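Local atomic coordinates of S locus protein 11 (Brassica campestris, PDB entry 6KYW), a protein that probably acts as the secreted pollen-side signal of Brassica self-incompatibility, a small cysteine-rich ligand of the defensin-like family. Residues T14-K19 against N37-D42. Numbering follows the deposited sequence.
Sequences TLEEEK and NTHSCD
His-39 and Cys-41 carry the strand's side of this contact, both starting toward helix 14-19, and Glu-16 answers them. At His-39 the ring donates NE2-H to Glu-16 OE2, 3.1 Å between NE2 and OE2 with an angle of 160° at the hydrogen. The acceptor lies close to the imidazole plane, yet the donor meets the carboxylate from above its plane, and the two flat groups stand 81° apart. In Glu-16, chi1 sets CG anti to the backbone N, and a bend at chi2 (83°) swings the carboxylate to the ring edge. Both ring nitrogens are engaged, since ND1 is hydrogen-bonded to Gly-10 O, which fixes the ring's rotation; Lys-8 forms a salt bridge with the same OE2 and probably favours a charged carboxylate. Ser-40 starts away from the helix, and its OG donates to Asp-42 OD2 at 2.6 Å, on the syn side of that carboxylate. Cys-41 returns to the interface: its SG lies 3.7 Å from Glu-16 O, against the helix backbone. Its disulfide to Cys-20 ties strand to helix covalently, consistent with the cysteine-stabilised helix-and-sheet core of defensin-like proteins, though with only one such link here. The segment axes, inclined but closer to parallel than antiparallel, approach to 8.9 Å. Strand 38-43 is the middle one of three, between antiparallel neighbours 5-9 and 29-33, and helix 14-20 packs over this sheet, with Glu-16 also touching Phe-6 and Cys-31.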
loop_
_atom_site.group_PDB
_atom_site.type_symbol
_atom_site.label_atom_id
_atom_site.label_comp_id
_atom_site.label_asym_id
_atom_site.label_seq_id
_atom_site.Cartn_x
_atom_site.Cartn_y
_atom_site.Cartn_z
ATOM N N THR C 14 -0.934 21.285 2.810
ATOM C CA THR C 14 -1.243 22.302 3.813
ATOM C C THR C 14 -2.719 22.672 3.782
ATOM O O THR C 14 -3.301 22.958 4.835
ATOM C CB THR C 14 -0.373 23.563 3.639
ATOM O OG1 THR C 14 -0.405 23.996 2.277
ATOM C CG2 THR C 14 1.099 23.312 4.087
ATOM N N LEU C 15 -3.352 22.658 2.604
ATOM C CA LEU C 15 -4.785 22.934 2.566
ATOM C C LEU C 15 -5.586 21.834 3.232
ATOM O O LEU C 15 -6.635 22.106 3.827
ATOM C CB LEU C 15 -5.288 23.126 1.138
ATOM C CG LEU C 15 -4.639 24.218 0.298
ATOM C CD1 LEU C 15 -5.282 24.274 -1.090
ATOM C CD2 LEU C 15 -4.740 25.560 1.022
ATOM N N GLU C 16 -5.130 20.588 3.119
ATOM C CA GLU C 16 -5.793 19.506 3.825
ATOM C C GLU C 16 -5.584 19.628 5.330
ATOM O O GLU C 16 -6.478 19.285 6.108
ATOM C CB GLU C 16 -5.283 18.170 3.290
ATOM C CG GLU C 16 -6.128 16.965 3.647
ATOM C CD GLU C 16 -7.321 16.752 2.724
ATOM O OE1 GLU C 16 -7.571 17.570 1.805
ATOM O OE2 GLU C 16 -8.017 15.742 2.933
ATOM N N GLU C 17 -4.425 20.140 5.751
ATOM C CA GLU C 17 -4.188 20.378 7.170
ATOM C C GLU C 17 -5.162 21.409 7.729
ATOM O O GLU C 17 -5.593 21.304 8.884
ATOM C CB GLU C 17 -2.748 20.834 7.394
ATOM C CG GLU C 17 -2.446 21.250 8.823
ATOM C CD GLU C 17 -2.084 20.064 9.695
ATOM O OE1 GLU C 17 -1.694 20.254 10.869
ATOM O OE2 GLU C 17 -2.176 18.930 9.192
ATOM N N GLU C 18 -5.520 22.414 6.929
ATOM C CA GLU C 18 -6.552 23.350 7.360
ATOM C C GLU C 18 -7.918 22.677 7.384
ATOM O O GLU C 18 -8.737 22.934 8.272
ATOM C CB GLU C 18 -6.552 24.583 6.454
ATOM C CG GLU C 18 -5.398 25.548 6.750
ATOM C CD GLU C 18 -4.931 25.497 8.222
ATOM O OE1 GLU C 18 -3.975 24.738 8.529
ATOM O OE2 GLU C 18 -5.506 26.224 9.071
ATOM N N LYS C 19 -8.165 21.783 6.437
ATOM C CA LYS C 19 -9.417 21.045 6.430
ATOM C C LYS C 19 -9.545 20.126 7.650
ATOM O O LYS C 19 -10.659 19.907 8.129
ATOM C CB LYS C 19 -9.526 20.264 5.113
ATOM C CG LYS C 19 -10.731 19.344 4.996
ATOM C CD LYS C 19 -11.816 19.923 4.092
ATOM C CE LYS C 19 -13.071 19.033 4.081
ATOM N NZ LYS C 19 -13.845 19.080 5.366
ATOM N N ASN C 37 -0.485 5.038 -0.119
ATOM C CA ASN C 37 -0.782 6.358 -0.670
ATOM C C ASN C 37 -2.144 6.890 -0.194
ATOM O O ASN C 37 -2.960 7.371 -0.983
ATOM C CB ASN C 37 -0.708 6.345 -2.199
ATOM C CG ASN C 37 -0.667 7.762 -2.794
ATOM O OD1 ASN C 37 -0.005 8.662 -2.267
ATOM N ND2 ASN C 37 -1.388 7.959 -3.884
ATOM N N THR C 38 -2.378 6.829 1.118
ATOM C CA THR C 38 -3.523 7.512 1.730
ATOM C C THR C 38 -3.033 8.424 2.850
ATOM O O THR C 38 -1.945 8.232 3.401
ATOM C CB THR C 38 -4.592 6.544 2.298
ATOM O OG1 THR C 38 -4.079 5.850 3.451
ATOM C CG2 THR C 38 -5.052 5.548 1.256
ATOM N N HIS C 39 -3.857 9.427 3.175
ATOM C CA HIS C 39 -3.666 10.249 4.369
ATOM C C HIS C 39 -4.990 10.358 5.129
ATOM O O HIS C 39 -6.071 10.083 4.587
ATOM C CB HIS C 39 -3.133 11.642 4.009
ATOM C CG HIS C 39 -4.096 12.479 3.225
ATOM N ND1 HIS C 39 -4.273 12.338 1.865
ATOM C CD2 HIS C 39 -4.934 13.469 3.611
ATOM C CE1 HIS C 39 -5.185 13.199 1.449
ATOM N NE2 HIS C 39 -5.596 13.902 2.488
ATOM N N SER C 40 -4.906 10.760 6.403
ATOM C CA SER C 40 -6.094 10.926 7.231
ATOM C C SER C 40 -6.065 12.230 8.024
ATOM O O SER C 40 -5.003 12.731 8.410
ATOM C CB SER C 40 -6.271 9.752 8.207
ATOM O OG SER C 40 -5.182 9.656 9.114
ATOM N N CYS C 41 -7.261 12.764 8.274
ATOM C CA CYS C 41 -7.484 13.863 9.214
ATOM C C CYS C 41 -8.027 13.298 10.526
ATOM O O CYS C 41 -9.090 12.674 10.544
ATOM C CB CYS C 41 -8.466 14.874 8.625
ATOM S SG CYS C 41 -7.704 16.101 7.520
ATOM N N ASP C 42 -7.295 13.489 11.616
ATOM C CA ASP C 42 -7.740 12.997 12.916
ATOM C C ASP C 42 -7.448 14.051 13.978
ATOM O O ASP C 42 -6.644 14.964 13.778
ATOM C CB ASP C 42 -7.059 11.679 13.308
ATOM C CG ASP C 42 -7.067 10.665 12.183
ATOM O OD1 ASP C 42 -7.963 9.790 12.161
ATOM O OD2 ASP C 42 -6.179 10.752 11.305
#